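Local coordinates for cobalamin biosynthesis protein (Agrobacterium tumefaciens, PDB 3BY5), which probably takes part in cobalamin (vitamin B12) biosynthesis, although its exact biochemical role is not established, at residues Arg74-Met83 with Gly94-Ala105. Numbering follows the deposited sequence.
Sequences RLEAVAAETM and GSPSVSEAAALA. With SO4 (sulfate ion), chain B.
Val78 of helix 72-84 packs on Ala101, Leu104 and Ala105, and Leu75 beside it on Ala101 and Ala102, in a nearly perpendicular helix-helix crossing within the mixed alpha/beta fold of the CbiG C-terminal family. The axes of the two segments approach to 8.9 Å at 96°, and the alanines offer small methyls between which Val78 and Leu75 settle. Val78 CG1, anti to the backbone N (chi1 163°), reaches Leu104 CB at 3.8 Å, while CG2 meets Ala105 CB at 3.7 Å. Leu75 lays CD2 3.5 Å from Ala102 N. Behind the helix, Leu104 and Ala103 rest on Ala128 of strand 123-129. Pro96, compact and rigid, carries the packing into the preceding loop, its CG 3.9 Å from Ala79 CB. Buried Thr82 sets OG1 on this ring, within hydrogen-bonding distance of the Val78 and Ala79 carbonyls, and CG2 against Leu104 CD1. Beyond, the contact thins toward solvent, where Met83, present as selenomethionine, runs its flexible chain past Gly94 O with CG and Ser95 CB with SE. Arg74 borders the opposite end, its aliphatic CG near Ala105 and its guanidinium partly over Val78 CG2, with Glu81 at its edge in a long salt bridge. Remote from the interface, a capping box starts helix 98-107: Ser97 N to Glu100 OE1 is its firm leg, at 2.7 Å, and the return bond, Glu100 N to Ser97 OG, is weak.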
loop_
_atom_site.group_PDB
_atom_site.type_symbol
_atom_site.label_atom_id
_atom_site.label_comp_id
_atom_site.label_asym_id
_atom_site.label_seq_id
_atom_site.Cartn_x
_atom_site.Cartn_y
_atom_site.Cartn_z
ATOM N N ARG A 74 -3.242 11.766 -4.050
ATOM C CA ARG A 74 -3.197 11.636 -2.600
ATOM C C ARG A 74 -1.948 12.324 -2.046
ATOM O O ARG A 74 -1.998 12.944 -0.987
ATOM C CB ARG A 74 -3.252 10.149 -2.218
ATOM C CG ARG A 74 -3.301 9.829 -0.720
ATOM C CD ARG A 74 -4.689 9.995 -0.111
ATOM N NE ARG A 74 -4.854 11.292 0.546
ATOM C CZ ARG A 74 -4.661 11.515 1.846
ATOM N NH1 ARG A 74 -4.293 10.522 2.652
ATOM N NH2 ARG A 74 -4.841 12.736 2.341
ATOM N N LEU A 75 -0.839 12.218 -2.776
ATOM C CA LEU A 75 0.402 12.894 -2.421
ATOM C C LEU A 75 0.232 14.393 -2.452
ATOM O O LEU A 75 0.640 15.084 -1.518
ATOM C CB LEU A 75 1.522 12.522 -3.384
ATOM C CG LEU A 75 2.210 11.163 -3.283
ATOM C CD1 LEU A 75 3.265 11.065 -4.360
ATOM C CD2 LEU A 75 2.842 10.984 -1.936
ATOM N N GLU A 76 -0.368 14.888 -3.535
ATOM C CA GLU A 76 -0.651 16.310 -3.691
ATOM C C GLU A 76 -1.546 16.853 -2.573
ATOM O O GLU A 76 -1.284 17.925 -2.034
ATOM C CB GLU A 76 -1.270 16.596 -5.061
ATOM C CG GLU A 76 -0.281 16.561 -6.233
ATOM C CD GLU A 76 0.752 17.689 -6.214
ATOM O OE1 GLU A 76 0.476 18.776 -5.645
ATOM O OE2 GLU A 76 1.845 17.485 -6.789
ATOM N N ALA A 77 -2.580 16.094 -2.222
ATOM C CA ALA A 77 -3.500 16.446 -1.142
ATOM C C ALA A 77 -2.780 16.626 0.186
ATOM O O ALA A 77 -2.982 17.626 0.865
ATOM C CB ALA A 77 -4.587 15.391 -1.013
ATOM N N VAL A 78 -1.930 15.657 0.523
ATOM C CA VAL A 78 -1.137 15.642 1.760
ATOM C C VAL A 78 -0.169 16.819 1.821
ATOM O O VAL A 78 -0.096 17.516 2.836
ATOM C CB VAL A 78 -0.403 14.284 1.916
ATOM C CG1 VAL A 78 0.726 14.350 2.924
ATOM C CG2 VAL A 78 -1.392 13.231 2.330
ATOM N N ALA A 79 0.538 17.053 0.717
ATOM C CA ALA A 79 1.445 18.192 0.596
ATOM C C ALA A 79 0.723 19.522 0.772
ATOM O O ALA A 79 1.240 20.419 1.432
ATOM C CB ALA A 79 2.176 18.152 -0.729
ATOM N N ALA A 80 -0.471 19.631 0.191
ATOM C CA ALA A 80 -1.326 20.811 0.336
ATOM C C ALA A 80 -1.772 21.018 1.778
ATOM O O ALA A 80 -1.674 22.123 2.286
ATOM C CB ALA A 80 -2.530 20.716 -0.584
ATOM N N GLU A 81 -2.240 19.951 2.427
ATOM C CA GLU A 81 -2.649 19.978 3.841
ATOM C C GLU A 81 -1.543 20.439 4.797
ATOM O O GLU A 81 -1.797 21.210 5.728
ATOM C CB GLU A 81 -3.159 18.599 4.283
ATOM C CG GLU A 81 -4.553 18.239 3.778
ATOM C CD GLU A 81 -4.784 16.733 3.667
ATOM O OE1 GLU A 81 -5.544 16.316 2.766
ATOM O OE2 GLU A 81 -4.211 15.961 4.472
ATOM N N THR A 82 -0.317 19.982 4.550
ATOM C CA THR A 82 0.818 20.285 5.420
ATOM C C THR A 82 1.330 21.713 5.249
ATOM O O THR A 82 2.151 22.181 6.035
ATOM C CB THR A 82 1.985 19.291 5.211
ATOM O OG1 THR A 82 2.308 19.215 3.820
ATOM C CG2 THR A 82 1.614 17.908 5.716
HETATM N N MSE A 83 0.837 22.399 4.223
HETATM C CA MSE A 83 1.208 23.785 3.966
HETATM C C MSE A 83 0.108 24.768 4.349
HETATM O O MSE A 83 0.314 25.983 4.306
HETATM C CB MSE A 83 1.577 23.965 2.499
HETATM C CG MSE A 83 2.886 23.312 2.129
HETATM SE SE MSE A 83 3.153 23.274 0.210
HETATM C CE MSE A 83 3.415 25.190 -0.102
ATOM N N GLY A 94 7.739 24.849 4.896
ATOM C CA GLY A 94 7.058 24.814 3.606
ATOM C C GLY A 94 6.559 23.459 3.149
ATOM O O GLY A 94 5.792 22.798 3.854
ATOM N N SER A 95 7.003 23.062 1.957
ATOM C CA SER A 95 6.528 21.862 1.267
ATOM C C SER A 95 7.262 20.605 1.709
ATOM O O SER A 95 8.484 20.628 1.850
ATOM C CB SER A 95 6.705 22.028 -0.246
ATOM O OG SER A 95 6.288 20.864 -0.944
ATOM N N PRO A 96 6.523 19.496 1.908
ATOM C CA PRO A 96 7.197 18.237 2.201
ATOM C C PRO A 96 7.844 17.652 0.951
ATOM O O PRO A 96 7.432 17.964 -0.170
ATOM C CB PRO A 96 6.059 17.334 2.679
ATOM C CG PRO A 96 4.862 17.859 2.015
ATOM C CD PRO A 96 5.057 19.338 1.878
ATOM N N SER A 97 8.858 16.819 1.145
ATOM C CA SER A 97 9.445 16.091 0.039
ATOM C C SER A 97 8.528 14.939 -0.361
ATOM O O SER A 97 7.591 14.592 0.363
ATOM C CB SER A 97 10.844 15.592 0.397
ATOM O OG SER A 97 10.803 14.472 1.259
ATOM N N VAL A 98 8.809 14.358 -1.520
ATOM C CA VAL A 98 8.004 13.283 -2.083
ATOM C C VAL A 98 7.894 12.082 -1.128
ATOM O O VAL A 98 6.797 11.554 -0.917
ATOM C CB VAL A 98 8.555 12.859 -3.465
ATOM C CG1 VAL A 98 7.572 11.997 -4.188
ATOM C CG2 VAL A 98 8.851 14.083 -4.313
ATOM N N SER A 99 9.022 11.689 -0.532
ATOM C CA SER A 99 9.066 10.607 0.456
ATOM C C SER A 99 8.345 10.961 1.747
ATOM O O SER A 99 7.743 10.088 2.375
ATOM C CB SER A 99 10.504 10.234 0.799
ATOM O OG SER A 99 11.306 10.184 -0.361
ATOM N N GLU A 100 8.435 12.229 2.148
ATOM C CA GLU A 100 7.780 12.717 3.355
ATOM C C GLU A 100 6.270 12.679 3.178
ATOM O O GLU A 100 5.553 12.191 4.046
ATOM C CB GLU A 100 8.254 14.131 3.703
ATOM C CG GLU A 100 9.645 14.188 4.326
ATOM C CD GLU A 100 10.222 15.600 4.407
ATOM O OE1 GLU A 100 9.700 16.506 3.729
ATOM O OE2 GLU A 100 11.214 15.807 5.143
ATOM N N ALA A 101 5.806 13.157 2.028
ATOM C CA ALA A 101 4.386 13.152 1.681
ATOM C C ALA A 101 3.808 11.746 1.493
ATOM O O ALA A 101 2.619 11.540 1.719
ATOM C CB ALA A 101 4.148 14.002 0.445
ATOM N N ALA A 102 4.649 10.795 1.075
ATOM C CA ALA A 102 4.257 9.381 0.937
ATOM C C ALA A 102 4.078 8.700 2.282
ATOM O O ALA A 102 3.106 7.979 2.480
ATOM C CB ALA A 102 5.258 8.625 0.089
ATOM N N ALA A 103 5.022 8.934 3.193
ATOM C CA ALA A 103 4.971 8.410 4.560
ATOM C C ALA A 103 3.792 8.972 5.336
ATOM O O ALA A 103 3.153 8.243 6.085
ATOM C CB ALA A 103 6.259 8.705 5.297
ATOM N N LEU A 104 3.511 10.262 5.147
ATOM C CA LEU A 104 2.407 10.930 5.830
ATOM C C LEU A 104 1.061 10.497 5.287
ATOM O O LEU A 104 0.096 10.409 6.040
ATOM C CB LEU A 104 2.536 12.449 5.735
ATOM C CG LEU A 104 3.586 13.142 6.611
ATOM C CD1 LEU A 104 3.591 14.636 6.338
ATOM C CD2 LEU A 104 3.363 12.871 8.090
ATOM N N ALA A 105 0.999 10.225 3.985
ATOM C CA ALA A 105 -0.235 9.756 3.354
ATOM C C ALA A 105 -0.619 8.370 3.839
ATOM O O ALA A 105 -1.782 8.115 4.145
ATOM C CB ALA A 105 -0.100 9.760 1.857
HETATM S S SO4 B . 12.838 12.729 -1.570
HETATM O O1 SO4 B . 12.013 11.757 -2.280
HETATM O O2 SO4 B . 12.520 12.715 -0.149
HETATM O O3 SO4 B . 14.247 12.396 -1.744
HETATM O O4 SO4 B . 12.588 14.063 -2.108
#